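Local coordinates for AT-rich interactive domain-containing protein 4 (Arabidopsis thaliana, PDB 6LQF) that recognises a trimethylated histone H3 tail together with DNA through its ARID-PHD cassette and regulates the floral transition as an ISWI component, at residues P55-L66 with T110-L119. Sequence-based numbering, arbitrary orientation.
With nucleotides of chain C; nucleotides of chain D.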
ATOM      1  N   PRO A  55     -12.242 -10.859   6.223  1.00 19.04           N
ATOM      2  CA  PRO A  55     -11.816 -11.181   7.605  1.00 17.77           C
ATOM      3  C   PRO A  55     -12.883 -10.802   8.609  1.00 19.15           C
ATOM      4  O   PRO A  55     -13.793 -10.081   8.283  1.00 19.25           O
ATOM      5  CB  PRO A  55     -10.589 -10.297   7.799  1.00 15.08           C
ATOM      6  CG  PRO A  55     -10.960  -9.037   7.039  1.00 19.56           C
ATOM      7  CD  PRO A  55     -11.687  -9.563   5.781  1.00 20.85           C
ATOM      8  N   ASP A  56     -12.774 -11.310   9.835  1.00 17.87           N
ATOM      9  CA  ASP A  56     -13.660 -10.908  10.919  1.00 20.97           C
ATOM     10  C   ASP A  56     -13.082  -9.744  11.674  1.00 26.73           C
ATOM     11  O   ASP A  56     -12.650  -9.868  12.827  1.00 28.59           O
ATOM     12  CB  ASP A  56     -13.849 -12.091  11.865  1.00 24.52           C
ATOM     13  CG  ASP A  56     -14.906 -11.849  12.914  1.00 51.53           C
ATOM     14  OD1 ASP A  56     -15.671 -10.866  12.813  1.00 53.18           O
ATOM     15  OD2 ASP A  56     -14.981 -12.679  13.845  1.00 56.55           O
ATOM     16  N   ALA A  57     -12.961  -8.630  10.995  1.00 24.54           N
ATOM     17  CA  ALA A  57     -12.375  -7.396  11.523  1.00 21.26           C
ATOM     18  C   ALA A  57     -13.139  -6.251  10.882  1.00 21.28           C
ATOM     19  O   ALA A  57     -13.506  -6.280   9.697  1.00 21.03           O
ATOM     20  CB  ALA A  57     -10.890  -7.249  11.237  1.00 21.03           C
ATOM     21  N   VAL A  58     -13.358  -5.233  11.688  1.00 18.06           N
ATOM     22  CA  VAL A  58     -14.150  -4.064  11.289  1.00 20.57           C
ATOM     23  C   VAL A  58     -13.293  -2.816  11.510  1.00 19.59           C
ATOM     24  O   VAL A  58     -12.582  -2.691  12.524  1.00 20.59           O
ATOM     25  CB  VAL A  58     -15.414  -3.987  12.119  1.00 24.20           C
ATOM     26  CG1 VAL A  58     -16.205  -2.703  11.859  1.00 23.19           C
ATOM     27  CG2 VAL A  58     -16.264  -5.205  11.840  1.00 26.91           C
ATOM     28  N   LEU A  59     -13.380  -1.888  10.557  1.00 17.20           N
ATOM     29  CA  LEU A  59     -12.699  -0.596  10.596  1.00 18.22           C
ATOM     30  C   LEU A  59     -13.694   0.457  10.102  1.00 17.12           C
ATOM     31  O   LEU A  59     -14.178   0.359   8.985  1.00 19.12           O
ATOM     32  CB  LEU A  59     -11.475  -0.606   9.703  1.00 20.18           C
ATOM     33  CG  LEU A  59     -10.709   0.721   9.693  1.00 24.19           C
ATOM     34  CD1 LEU A  59     -10.147   0.934  11.057  1.00 28.44           C
ATOM     35  CD2 LEU A  59      -9.595   0.673   8.685  1.00 25.18           C
ATOM     36  N   ASN A  60     -13.943   1.464  10.925  1.00 17.15           N
ATOM     37  CA  ASN A  60     -14.877   2.540  10.630  1.00 17.50           C
ATOM     38  C   ASN A  60     -16.224   1.963  10.174  1.00 21.80           C
ATOM     39  O   ASN A  60     -16.766   2.389   9.171  1.00 22.01           O
ATOM     40  CB  ASN A  60     -14.287   3.451   9.550  1.00 18.53           C
ATOM     41  CG  ASN A  60     -14.966   4.805   9.467  1.00 23.49           C
ATOM     42  OD1 ASN A  60     -15.577   5.257  10.419  1.00 24.38           O
ATOM     43  ND2 ASN A  60     -14.850   5.472   8.299  1.00 21.72           N
ATOM     44  N   SER A  61     -16.712   0.970  10.927  1.00 19.31           N
ATOM     45  CA  SER A  61     -18.029   0.314  10.732  1.00 21.02           C
ATOM     46  C   SER A  61     -18.190  -0.498   9.467  1.00 24.95           C
ATOM     47  O   SER A  61     -19.344  -0.824   9.122  1.00 27.55           O
ATOM     48  CB  SER A  61     -19.143   1.382  10.723  1.00 27.36           C
ATOM     49  OG  SER A  61     -19.142   2.140  11.930  1.00 36.04           O
ATOM     50  N   LYS A  62     -17.121  -0.775   8.722  1.00 20.65           N
ATOM     51  CA  LYS A  62     -17.195  -1.659   7.576  1.00 18.77           C
ATOM     52  C   LYS A  62     -16.179  -2.775   7.728  1.00 17.53           C
ATOM     53  O   LYS A  62     -15.174  -2.611   8.437  1.00 18.72           O
ATOM     54  CB  LYS A  62     -16.976  -0.894   6.261  1.00 20.13           C
ATOM     55  CG  LYS A  62     -18.117   0.074   5.977  1.00 26.00           C
ATOM     56  CD  LYS A  62     -17.885   0.799   4.661  1.00 32.11           C
ATOM     57  CE  LYS A  62     -19.118   1.638   4.347  1.00 44.80           C
ATOM     58  NZ  LYS A  62     -18.946   2.415   3.093  1.00 55.62           N
ATOM     59  N   ARG A  63     -16.412  -3.913   7.081  1.00 16.96           N
ATOM     60  CA  ARG A  63     -15.418  -5.008   7.141  1.00 17.42           C
ATOM     61  C   ARG A  63     -14.065  -4.520   6.628  1.00 15.98           C
ATOM     62  O   ARG A  63     -14.002  -3.776   5.669  1.00 18.31           O
ATOM     63  CB  ARG A  63     -15.889  -6.218   6.311  1.00 19.48           C
ATOM     64  CG  ARG A  63     -14.974  -7.453   6.486  1.00 20.26           C
ATOM     65  CD  ARG A  63     -15.554  -8.666   5.689  1.00 22.26           C
ATOM     66  NE  ARG A  63     -17.007  -8.883   5.860  1.00 24.32           N
ATOM     67  CZ  ARG A  63     -17.508  -9.669   6.810  1.00 24.40           C
ATOM     68  NH1 ARG A  63     -16.738 -10.348   7.661  1.00 25.21           N
ATOM     69  NH2 ARG A  63     -18.808  -9.825   6.910  1.00 29.03           N
ATOM     70  N   LEU A  64     -12.980  -4.896   7.290  1.00 16.60           N
ATOM     71  CA  LEU A  64     -11.655  -4.440   6.882  1.00 17.04           C
ATOM     72  C   LEU A  64     -11.315  -4.806   5.428  1.00 19.07           C
ATOM     73  O   LEU A  64     -11.436  -5.980   5.059  1.00 20.08           O
ATOM     74  CB  LEU A  64     -10.660  -5.069   7.845  1.00 15.70           C
ATOM     75  CG  LEU A  64      -9.207  -4.732   7.549  1.00 19.63           C
ATOM     76  CD1 LEU A  64      -8.953  -3.255   7.805  1.00 21.78           C
ATOM     77  CD2 LEU A  64      -8.361  -5.620   8.445  1.00 22.19           C
ATOM     78  N   ASP A  65     -10.899  -3.812   4.631  1.00 18.09           N
ATOM     79  CA  ASP A  65     -10.583  -3.986   3.197  1.00 20.77           C
ATOM     80  C   ASP A  65      -9.111  -4.359   2.989  1.00 16.97           C
ATOM     81  O   ASP A  65      -8.230  -3.482   2.751  1.00 18.65           O
ATOM     82  CB  ASP A  65     -10.924  -2.676   2.456  1.00 18.27           C
ATOM     83  CG  ASP A  65     -10.568  -2.692   0.974  1.00 18.87           C
ATOM     84  OD1 ASP A  65     -10.127  -3.727   0.425  1.00 20.78           O
ATOM     85  OD2 ASP A  65     -10.776  -1.615   0.351  1.00 21.55           O
ATOM     86  N   LEU A  66      -8.819  -5.635   3.098  1.00 17.48           N
ATOM     87  CA  LEU A  66      -7.422  -6.108   3.051  1.00 16.98           C
ATOM     88  C   LEU A  66      -6.795  -5.954   1.689  1.00 17.28           C
ATOM     89  O   LEU A  66      -5.568  -5.758   1.576  1.00 18.23           O
ATOM     90  CB  LEU A  66      -7.336  -7.593   3.458  1.00 18.15           C
ATOM     91  CG  LEU A  66      -7.622  -7.903   4.884  1.00 18.21           C
ATOM     92  CD1 LEU A  66      -7.783  -9.415   5.007  1.00 22.49           C
ATOM     93  CD2 LEU A  66      -6.418  -7.474   5.711  1.00 19.74           C
ATOM     94  N   THR A 110      -3.784   1.438  13.890  1.00 15.90           N
ATOM     95  CA  THR A 110      -4.697   0.324  13.671  1.00 17.41           C
ATOM     96  C   THR A 110      -4.373  -0.427  12.377  1.00 16.93           C
ATOM     97  O   THR A 110      -4.318  -1.677  12.350  1.00 17.82           O
ATOM     98  CB  THR A 110      -6.129   0.834  13.668  1.00 18.79           C
ATOM     99  OG1 THR A 110      -6.424   1.370  14.969  1.00 22.05           O
ATOM    100  CG2 THR A 110      -7.075  -0.317  13.412  1.00 22.54           C
ATOM    101  N   LEU A 111      -4.122   0.325  11.290  1.00 16.71           N
ATOM    102  CA  LEU A 111      -3.824  -0.331  10.021  1.00 16.60           C
ATOM    103  C   LEU A 111      -2.505  -1.106  10.074  1.00 15.96           C
ATOM    104  O   LEU A 111      -2.393  -2.182   9.491  1.00 17.72           O
ATOM    105  CB  LEU A 111      -3.773   0.694   8.879  1.00 17.58           C
ATOM    106  CG  LEU A 111      -5.117   1.244   8.477  1.00 17.13           C
ATOM    107  CD1 LEU A 111      -4.919   2.290   7.415  1.00 17.37           C
ATOM    108  CD2 LEU A 111      -6.019   0.140   7.914  1.00 18.93           C
ATOM    109  N   LYS A 112      -1.498  -0.552  10.760  1.00 16.28           N
ATOM    110  CA  LYS A 112      -0.245  -1.271  10.899  1.00 16.27           C
ATOM    111  C   LYS A 112      -0.443  -2.577  11.676  1.00 17.69           C
ATOM    112  O   LYS A 112       0.113  -3.598  11.274  1.00 18.72           O
ATOM    113  CB  LYS A 112       0.806  -0.372  11.590  1.00 17.91           C
ATOM    114  CG  LYS A 112       1.253   0.736  10.634  1.00 16.69           C
ATOM    115  CD  LYS A 112       2.031   1.833  11.386  1.00 25.78           C
ATOM    116  CE  LYS A 112       3.400   1.365  11.588  1.00 32.91           C
ATOM    117  NZ  LYS A 112       4.221   2.420  12.350  1.00 31.02           N
ATOM    118  N   ARG A 113      -1.289  -2.569  12.729  1.00 16.62           N
ATOM    119  CA  ARG A 113      -1.561  -3.782  13.498  1.00 17.82           C
ATOM    120  C   ARG A 113      -2.309  -4.802  12.630  1.00 18.13           C
ATOM    121  O   ARG A 113      -2.006  -5.995  12.636  1.00 19.91           O
ATOM    122  CB  ARG A 113      -2.347  -3.423  14.749  1.00 20.01           C
ATOM    123  CG  ARG A 113      -1.560  -2.713  15.833  1.00 29.34           C
ATOM    124  CD  ARG A 113      -2.283  -2.688  17.195  1.00 43.44           C
ATOM    125  NE  ARG A 113      -3.619  -2.096  17.122  1.00 48.96           N
ATOM    126  CZ  ARG A 113      -4.735  -2.795  16.923  1.00 46.03           C
ATOM    127  NH1 ARG A 113      -4.672  -4.106  16.758  1.00 47.48           N
ATOM    128  NH2 ARG A 113      -5.908  -2.189  16.872  1.00 47.36           N
ATOM    129  N   HIS A 114      -3.274  -4.336  11.833  1.00 17.18           N
ATOM    130  CA  HIS A 114      -4.004  -5.285  10.988  1.00 17.49           C
ATOM    131  C   HIS A 114      -3.083  -5.839   9.904  1.00 17.36           C
ATOM    132  O   HIS A 114      -3.233  -7.007   9.513  1.00 19.16           O
ATOM    133  CB  HIS A 114      -5.190  -4.624  10.297  1.00 18.24           C
ATOM    134  CG  HIS A 114      -6.358  -4.311  11.196  1.00 17.09           C
ATOM    135  ND1 HIS A 114      -6.877  -5.220  12.088  1.00 23.74           N
ATOM    136  CD2 HIS A 114      -7.160  -3.214  11.259  1.00 19.54           C
ATOM    137  CE1 HIS A 114      -7.929  -4.691  12.687  1.00 27.85           C
ATOM    138  NE2 HIS A 114      -8.126  -3.476  12.203  1.00 24.41           N
ATOM    139  N   TYR A 115      -2.138  -4.999   9.404  1.00 16.30           N
ATOM    140  CA  TYR A 115      -1.257  -5.501   8.380  1.00 17.29           C
ATOM    141  C   TYR A 115      -0.369  -6.590   8.979  1.00 18.22           C
ATOM    142  O   TYR A 115      -0.181  -7.657   8.380  1.00 18.39           O
ATOM    143  CB  TYR A 115      -0.396  -4.362   7.810  1.00 17.15           C
ATOM    144  CG  TYR A 115       0.285  -4.727   6.511  1.00 17.29           C
ATOM    145  CD1 TYR A 115       1.482  -5.476   6.484  1.00 16.80           C
ATOM    146  CD2 TYR A 115      -0.243  -4.316   5.308  1.00 16.13           C
ATOM    147  CE1 TYR A 115       2.111  -5.796   5.290  1.00 16.09           C
ATOM    148  CE2 TYR A 115       0.384  -4.627   4.141  1.00 18.17           C
ATOM    149  CZ  TYR A 115       1.547  -5.358   4.129  1.00 16.94           C
ATOM    150  OH  TYR A 115       2.136  -5.661   2.916  1.00 20.69           O
ATOM    151  N   GLU A 116       0.171  -6.328  10.168  1.00 18.75           N
ATOM    152  CA  GLU A 116       0.933  -7.358  10.868  1.00 22.89           C
ATOM    153  C   GLU A 116       0.148  -8.660  11.064  1.00 20.50           C
ATOM    154  O   GLU A 116       0.693  -9.750  10.879  1.00 22.96           O
ATOM    155  CB  GLU A 116       1.369  -6.838  12.233  1.00 22.11           C
ATOM    156  CG  GLU A 116       2.505  -5.854  12.082  1.00 28.99           C
ATOM    157  CD  GLU A 116       2.932  -5.224  13.392  1.00 53.86           C
ATOM    158  OE1 GLU A 116       2.122  -5.199  14.350  1.00 58.59           O
ATOM    159  OE2 GLU A 116       4.081  -4.744  13.456  1.00 57.00           O
ATOM    160  N   THR A 117      -1.125  -8.573  11.443  1.00 18.78           N
ATOM    161  CA  THR A 117      -1.950  -9.778  11.671  1.00 19.33           C
ATOM    162  C   THR A 117      -2.200 -10.563  10.384  1.00 19.84           C
ATOM    163  O   THR A 117      -2.038 -11.801  10.346  1.00 19.44           O
ATOM    164  CB  THR A 117      -3.283  -9.322  12.298  1.00 19.66           C
ATOM    165  OG1 THR A 117      -2.986  -8.658  13.543  1.00 23.56           O
ATOM    166  CG2 THR A 117      -4.266 -10.515  12.558  1.00 21.83           C
ATOM    167  N   TYR A 118      -2.661  -9.875   9.318  1.00 18.05           N
ATOM    168  CA  TYR A 118      -3.191 -10.582   8.172  1.00 18.41           C
ATOM    169  C   TYR A 118      -2.234 -10.693   7.004  1.00 17.27           C
ATOM    170  O   TYR A 118      -2.348 -11.618   6.175  1.00 19.39           O
ATOM    171  CB  TYR A 118      -4.480  -9.901   7.670  1.00 17.39           C
ATOM    172  CG  TYR A 118      -5.655 -10.069   8.584  1.00 15.68           C
ATOM    173  CD1 TYR A 118      -6.400 -11.253   8.559  1.00 17.29           C
ATOM    174  CD2 TYR A 118      -6.031  -9.052   9.470  1.00 19.50           C
ATOM    175  CE1 TYR A 118      -7.486 -11.426   9.402  1.00 16.40           C
ATOM    176  CE2 TYR A 118      -7.143  -9.200  10.317  1.00 19.29           C
ATOM    177  CZ  TYR A 118      -7.845 -10.412  10.280  1.00 17.61           C
ATOM    178  OH  TYR A 118      -8.950 -10.579  11.093  1.00 20.95           O
ATOM    179  N   LEU A 119      -1.301  -9.705   6.877  1.00 15.95           N
ATOM    180  CA  LEU A 119      -0.646  -9.515   5.574  1.00 16.26           C
ATOM    181  C   LEU A 119       0.872  -9.543   5.593  1.00 16.03           C
ATOM    182  O   LEU A 119       1.480  -9.720   4.528  1.00 17.95           O
ATOM    183  CB  LEU A 119      -1.108  -8.170   4.962  1.00 17.03           C
ATOM    184  CG  LEU A 119      -2.597  -8.082   4.600  1.00 17.11           C
ATOM    185  CD1 LEU A 119      -2.959  -6.612   4.170  1.00 16.38           C
ATOM    186  CD2 LEU A 119      -2.852  -9.073   3.489  1.00 17.57           C
TER
ATOM    187  P    DT C   3     -11.923  -5.175  15.506  1.00 32.45           P
ATOM    188  OP1  DT C   3     -12.690  -5.679  14.399  1.00 35.68           O
ATOM    189  OP2  DT C   3     -10.508  -5.091  15.408  1.00 31.34           O
ATOM    190  O5'  DT C   3     -12.456  -3.748  15.927  1.00 30.94           O
ATOM    191  C5'  DT C   3     -13.847  -3.540  16.081  1.00 30.20           C
ATOM    192  C4'  DT C   3     -14.150  -2.146  16.567  1.00 26.46           C
ATOM    193  O4'  DT C   3     -13.666  -2.010  17.910  1.00 28.58           O
ATOM    194  C3'  DT C   3     -13.549  -0.980  15.773  1.00 27.71           C
ATOM    195  O3'  DT C   3     -14.649  -0.149  15.429  1.00 32.42           O
ATOM    196  C2'  DT C   3     -12.642  -0.289  16.775  1.00 29.83           C
ATOM    197  C1'  DT C   3     -13.249  -0.685  18.100  1.00 28.21           C
ATOM    198  N1   DT C   3     -12.332  -0.699  19.217  1.00 27.13           N
ATOM    199  C2   DT C   3     -12.699  -0.105  20.398  1.00 27.84           C
ATOM    200  O2   DT C   3     -13.709   0.550  20.523  1.00 29.96           O
ATOM    201  N3   DT C   3     -11.777  -0.227  21.401  1.00 24.86           N
ATOM    202  C4   DT C   3     -10.590  -0.924  21.359  1.00 28.48           C
ATOM    203  O4   DT C   3      -9.877  -0.972  22.343  1.00 31.61           O
ATOM    204  C5   DT C   3     -10.296  -1.562  20.103  1.00 29.28           C
ATOM    205  C7   DT C   3      -9.028  -2.339  19.961  1.00 34.40           C
ATOM    206  C6   DT C   3     -11.187  -1.445  19.119  1.00 25.45           C
ATOM    207  P    DA C   4     -14.602   0.978  14.339  1.00 25.22           P
ATOM    208  OP1  DA C   4     -15.745   0.809  13.521  1.00 26.85           O
ATOM    209  OP2  DA C   4     -13.296   1.089  13.753  1.00 22.95           O
ATOM    210  O5'  DA C   4     -14.774   2.297  15.190  1.00 28.31           O
ATOM    211  C5'  DA C   4     -15.976   2.524  15.910  1.00 37.09           C
ATOM    212  C4'  DA C   4     -15.897   3.808  16.704  1.00 45.61           C
ATOM    213  O4'  DA C   4     -15.026   3.648  17.834  1.00 43.21           O
ATOM    214  C3'  DA C   4     -15.399   5.037  15.960  1.00 44.50           C
ATOM    215  O3'  DA C   4     -16.182   6.097  16.485  1.00 46.83           O
ATOM    216  C2'  DA C   4     -13.960   5.162  16.412  1.00 36.45           C
ATOM    217  C1'  DA C   4     -14.021   4.643  17.822  1.00 38.32           C
ATOM    218  N9   DA C   4     -12.816   4.019  18.324  1.00 34.83           N
ATOM    219  C8   DA C   4     -11.952   3.190  17.664  1.00 36.56           C
ATOM    220  N7   DA C   4     -11.016   2.691  18.422  1.00 33.93           N
ATOM    221  C5   DA C   4     -11.282   3.224  19.671  1.00 26.38           C
ATOM    222  C6   DA C   4     -10.639   3.102  20.902  1.00 24.92           C
ATOM    223  N6   DA C   4      -9.556   2.355  21.096  1.00 26.70           N
ATOM    224  N1   DA C   4     -11.165   3.762  21.951  1.00 29.62           N
ATOM    225  C2   DA C   4     -12.244   4.519  21.754  1.00 28.05           C
ATOM    226  N3   DA C   4     -12.939   4.713  20.649  1.00 30.21           N
ATOM    227  C4   DA C   4     -12.404   4.026  19.629  1.00 32.06           C
TER
ATOM    228  P    DA D   6       2.793   4.222  15.264  1.00 27.47           P
ATOM    229  OP1  DA D   6       3.967   3.442  15.351  1.00 39.05           O
ATOM    230  OP2  DA D   6       1.582   3.589  14.881  1.00 29.42           O
ATOM    231  O5'  DA D   6       2.507   4.963  16.624  1.00 26.04           O
ATOM    232  C5'  DA D   6       3.513   5.684  17.317  1.00 27.68           C
ATOM    233  C4'  DA D   6       3.166   5.823  18.781  1.00 28.87           C
ATOM    234  O4'  DA D   6       2.117   6.787  18.975  1.00 24.94           O
ATOM    235  C3'  DA D   6       2.695   4.546  19.467  1.00 26.11           C
ATOM    236  O3'  DA D   6       3.245   4.578  20.783  1.00 28.15           O
ATOM    237  C2'  DA D   6       1.189   4.691  19.427  1.00 21.96           C
ATOM    238  C1'  DA D   6       0.969   6.179  19.547  1.00 22.10           C
ATOM    239  N9   DA D   6      -0.200   6.705  18.846  1.00 18.92           N
ATOM    240  C8   DA D   6      -0.554   6.431  17.552  1.00 20.28           C
ATOM    241  N7   DA D   6      -1.586   7.110  17.131  1.00 18.62           N
ATOM    242  C5   DA D   6      -1.970   7.850  18.236  1.00 16.58           C
ATOM    243  C6   DA D   6      -3.010   8.760  18.444  1.00 18.12           C
ATOM    244  N6   DA D   6      -3.902   9.089  17.519  1.00 18.28           N
ATOM    245  N1   DA D   6      -3.100   9.342  19.655  1.00 19.18           N
ATOM    246  C2   DA D   6      -2.201   9.020  20.582  1.00 19.32           C
ATOM    247  N3   DA D   6      -1.184   8.181  20.510  1.00 21.73           N
ATOM    248  C4   DA D   6      -1.121   7.615  19.297  1.00 18.39           C
TER
HETATM  249  O   HOH W   1     -10.477 -12.797  10.644  1.00 20.92           O
HETATM  250  O   HOH W   2     -10.158  -1.823  13.357  1.00 26.09           O
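Leu64 lays its CD2 methyl over one face of the His114 imidazole, a CH-pi contact 3.9 Å from the ring centroid that joins the beta hairpin of the ARID domain to helix 107-118. From CB outward, His114 first meets Leu64: CB, CG and ND1 rest against its CD2 methyl, and the ring's own CD2 lies beside both methyls. CE1 meets Ala57 CB obliquely and lies 3.8 Å from OP2 of DT3 of chain C, which sits at the ring edge in its plane. NE2 is 2.9 Å from water 2, also in the ring plane, which donates to Val58 O. With an alanine in place of His114, Leu64 CD2 would probably lose the ring face it packs on, and that water its second partner. One turn on, Tyr118 has CG beside the backbone N (chi1 -71°), which sets CB against Leu66 CD2 and, on the same side of the ring plane, CE1 3.7 Å from Pro55 CB; the hydroxyl reaches Asp56 N through water 1. Leu59 CD2 closes on Leu111 CD2 at 3.7 Å, and the two side chains cross at about a right angle. The hairpin's backbone grips the DNA: Val58 N donates to OP1 of DT3 of chain C at 2.8 Å, while Asn60 N and Ser61 N bind the next phosphate. With no direct hydrogen bond between hairpin and helix, apolar packing and two bridging waters join them beneath a phosphate-binding backbone.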